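PDB 3UMC: haloacid dehalogenase from Pseudomonas aeruginosa, which probably hydrolyses the carbon-halogen bond of L-2-haloacids, releasing halide and a 2-hydroxy acid. Local coordinates for residues D124-D135 against D242-L250. Sequence-based numbering, arbitrary orientation.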
# COMPACT_ATOMS: atom_id res chain seq x y z
N ASP A 124 -6.92 -3.08 21.65
CA ASP A 124 -6.70 -4.33 20.97
C ASP A 124 -6.10 -4.18 19.57
O ASP A 124 -5.69 -5.17 18.95
CB ASP A 124 -8.02 -5.10 20.84
CG ASP A 124 -9.10 -4.32 20.04
OD1 ASP A 124 -9.70 -3.36 20.57
OD2 ASP A 124 -9.42 -4.72 18.92
N THR A 125 -6.14 -2.99 19.02
CA THR A 125 -5.92 -2.89 17.58
C THR A 125 -4.53 -3.39 17.17
O THR A 125 -4.40 -4.29 16.34
CB THR A 125 -6.11 -1.46 17.07
OG1 THR A 125 -7.50 -1.14 17.15
CG2 THR A 125 -5.59 -1.30 15.60
N LEU A 126 -3.51 -2.80 17.77
CA LEU A 126 -2.13 -3.13 17.47
C LEU A 126 -1.80 -4.60 17.65
O LEU A 126 -1.25 -5.30 16.73
CB LEU A 126 -1.16 -2.26 18.29
CG LEU A 126 -0.77 -0.86 17.80
CD1 LEU A 126 -1.90 -0.18 17.07
CD2 LEU A 126 -0.20 0.14 18.90
N ALA A 127 -2.20 -5.13 18.78
CA ALA A 127 -1.84 -6.52 19.08
C ALA A 127 -2.52 -7.46 18.12
O ALA A 127 -1.94 -8.48 17.71
CB ALA A 127 -2.19 -6.95 20.50
N GLY A 128 -3.80 -7.18 17.90
CA GLY A 128 -4.61 -8.01 17.06
C GLY A 128 -4.11 -7.95 15.62
O GLY A 128 -4.06 -8.96 14.96
N MSE A 129 -3.73 -6.77 15.15
CA MSE A 129 -3.22 -6.70 13.77
C MSE A 129 -1.92 -7.54 13.66
O MSE A 129 -1.73 -8.29 12.68
CB MSE A 129 -3.05 -5.26 13.33
CG MSE A 129 -4.35 -4.54 12.99
SE MSE A 129 -3.99 -2.77 12.42
CE MSE A 129 -3.46 -3.15 10.54
N HIS A 130 -1.04 -7.43 14.67
CA HIS A 130 0.21 -8.18 14.69
C HIS A 130 -0.02 -9.59 14.77
O HIS A 130 0.75 -10.33 14.19
CB HIS A 130 1.18 -7.73 15.79
CG HIS A 130 1.93 -6.50 15.44
ND1 HIS A 130 2.79 -6.47 14.37
CD2 HIS A 130 1.86 -5.25 15.91
CE1 HIS A 130 3.28 -5.25 14.26
NE2 HIS A 130 2.72 -4.48 15.17
N ALA A 131 -1.08 -10.02 15.46
CA ALA A 131 -1.43 -11.43 15.43
C ALA A 131 -1.93 -11.92 14.03
O ALA A 131 -1.55 -13.00 13.54
CB ALA A 131 -2.52 -11.74 16.51
N LEU A 132 -2.87 -11.19 13.46
CA LEU A 132 -3.48 -11.57 12.20
C LEU A 132 -2.49 -11.56 11.06
O LEU A 132 -2.66 -12.30 10.10
CB LEU A 132 -4.67 -10.65 11.88
CG LEU A 132 -5.84 -10.72 12.83
CD1 LEU A 132 -6.70 -9.44 12.83
CD2 LEU A 132 -6.66 -11.99 12.56
N LYS A 133 -1.44 -10.74 11.13
CA LYS A 133 -0.58 -10.53 9.97
C LYS A 133 0.23 -11.81 9.60
O LYS A 133 0.75 -11.95 8.45
CB LYS A 133 0.35 -9.33 10.15
CG LYS A 133 1.59 -9.69 10.90
CD LYS A 133 2.53 -8.51 11.15
CE LYS A 133 3.58 -8.82 12.29
NZ LYS A 133 4.48 -7.66 12.52
N ALA A 134 0.36 -12.71 10.57
CA ALA A 134 1.12 -13.90 10.37
C ALA A 134 0.43 -14.75 9.33
O ALA A 134 1.08 -15.40 8.52
CB ALA A 134 1.26 -14.70 11.73
N ASP A 135 -0.89 -14.82 9.38
CA ASP A 135 -1.60 -15.70 8.51
C ASP A 135 -2.28 -15.02 7.30
O ASP A 135 -2.63 -15.70 6.39
CB ASP A 135 -2.58 -16.52 9.36
CG ASP A 135 -1.80 -17.48 10.34
OD1 ASP A 135 -1.00 -18.30 9.81
OD2 ASP A 135 -1.90 -17.33 11.60
N ASP A 242 -13.06 -8.29 19.75
CA ASP A 242 -11.98 -7.43 19.45
C ASP A 242 -11.03 -8.15 18.45
O ASP A 242 -11.27 -9.27 18.07
CB ASP A 242 -11.28 -7.03 20.74
CG ASP A 242 -10.74 -8.23 21.48
OD1 ASP A 242 -9.85 -8.93 20.92
OD2 ASP A 242 -11.28 -8.48 22.54
N LEU A 243 -9.97 -7.51 17.97
CA LEU A 243 -9.15 -8.13 16.93
C LEU A 243 -8.40 -9.33 17.33
O LEU A 243 -8.05 -10.16 16.45
CB LEU A 243 -8.15 -7.17 16.31
CG LEU A 243 -8.60 -6.29 15.16
CD1 LEU A 243 -9.52 -5.18 15.63
CD2 LEU A 243 -7.37 -5.68 14.49
N LEU A 244 -8.06 -9.46 18.62
CA LEU A 244 -7.34 -10.68 19.04
C LEU A 244 -8.31 -11.84 19.11
O LEU A 244 -7.97 -12.97 18.75
CB LEU A 244 -6.64 -10.51 20.44
CG LEU A 244 -5.28 -9.85 20.39
CD1 LEU A 244 -4.80 -9.42 21.86
CD2 LEU A 244 -4.19 -10.75 19.65
N ASP A 245 -9.52 -11.56 19.59
CA ASP A 245 -10.60 -12.54 19.53
C ASP A 245 -10.95 -12.96 18.09
O ASP A 245 -11.25 -14.11 17.85
CB ASP A 245 -11.81 -12.04 20.29
CG ASP A 245 -12.95 -13.06 20.35
OD1 ASP A 245 -12.72 -14.16 20.90
OD2 ASP A 245 -14.07 -12.76 19.81
N LEU A 246 -10.83 -12.05 17.13
CA LEU A 246 -10.96 -12.39 15.69
C LEU A 246 -9.85 -13.35 15.31
O LEU A 246 -10.11 -14.40 14.72
CB LEU A 246 -10.94 -11.14 14.79
CG LEU A 246 -11.03 -11.37 13.26
CD1 LEU A 246 -12.31 -12.12 12.92
CD2 LEU A 246 -10.92 -10.06 12.47
N HIS A 247 -8.62 -13.03 15.69
CA HIS A 247 -7.54 -13.97 15.51
C HIS A 247 -7.78 -15.36 16.16
O HIS A 247 -7.59 -16.38 15.50
CB HIS A 247 -6.19 -13.41 15.93
CG HIS A 247 -5.07 -14.38 15.76
ND1 HIS A 247 -4.39 -14.92 16.83
CD2 HIS A 247 -4.51 -14.91 14.64
CE1 HIS A 247 -3.45 -15.74 16.37
NE2 HIS A 247 -3.50 -15.74 15.05
N ARG A 248 -8.19 -15.39 17.42
CA ARG A 248 -8.54 -16.66 18.08
C ARG A 248 -9.56 -17.37 17.23
O ARG A 248 -9.34 -18.51 16.90
CB ARG A 248 -9.11 -16.42 19.50
CG ARG A 248 -8.88 -17.59 20.47
CD ARG A 248 -9.88 -17.64 21.68
NE ARG A 248 -11.23 -17.05 21.47
CZ ARG A 248 -12.27 -17.60 20.81
NH1 ARG A 248 -12.14 -18.76 20.17
NH2 ARG A 248 -13.44 -16.93 20.74
N GLN A 249 -10.67 -16.73 16.84
CA GLN A 249 -11.72 -17.46 16.12
C GLN A 249 -11.25 -17.96 14.75
O GLN A 249 -11.62 -19.03 14.32
CB GLN A 249 -13.00 -16.65 15.94
CG GLN A 249 -13.76 -16.37 17.22
CD GLN A 249 -15.02 -15.64 16.97
OE1 GLN A 249 -15.86 -16.11 16.19
NE2 GLN A 249 -15.20 -14.51 17.63
N LEU A 250 -10.45 -17.16 14.08
CA LEU A 250 -9.87 -17.56 12.82
C LEU A 250 -8.90 -18.73 12.90
O LEU A 250 -8.90 -19.54 12.00
CB LEU A 250 -9.15 -16.37 12.16
CG LEU A 250 -10.07 -15.43 11.35
CD1 LEU A 250 -9.26 -14.21 10.87
CD2 LEU A 250 -10.76 -16.10 10.08
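Ala131 lays its methyl over one face of the His247 imidazole, CB standing 3.9 Å from the ring centroid and shifted toward the rim, a CH-pi contact. At the edge of that ring, near its plane, lie Leu132 CD2 and the carboxylate of Asp135. The carboxylate is nearly coplanar with the imidazole (8° between planes), but OD2 stays 4.1 Å from His247 NE2, too long for a hydrogen bond. His247 swings its ring across to Ala131 because CG is anti to the backbone N.

Leu132 and Leu243 interlock as knobs into holes. Leu132 fits among Leu243, Leu246, His247 and Leu250; its CD2 branch meets Leu250 CD1 at 3.8 Å, while CD1 faces Leu243 and Leu246. Leu243 drops among Thr125, Gly128, Met129 and Leu132, with CD2 lying 3.6 Å from CG of Met129, a selenomethionine. Gly128 brings the backbones closest, its CA 4.3 Å from Leu244 CA; with no side chain in the way, Gly128 CA also lies 3.7 Å from Leu243 CB. Farther out, the two methyls of Leu244 rest against Ala127 and Ala131.

At the N-terminal ends, Leu243 N gives Asp124 OD2 an almost straight hydrogen bond of 3.0 Å (174°), reaching it from above the carboxylate plane, while OD1 forms a salt bridge with Arg218. Asp242 N-caps helix 243-250: its OD1 accepts from Asp245 N and, weakly, from Leu244 N. Both carboxylates thus sit at the N-terminal end of helix 243-250, where the helix dipole probably helps to stabilise their negative charge.

Leu132 and Leu250 also reach Ile25 of the central strand 24-27. These near-parallel helices (25° between axes, 8.0 Å apart) pack side by side against the parallel sheet of the Rossmann-like alpha/beta core characteristic of the HAD superfamily.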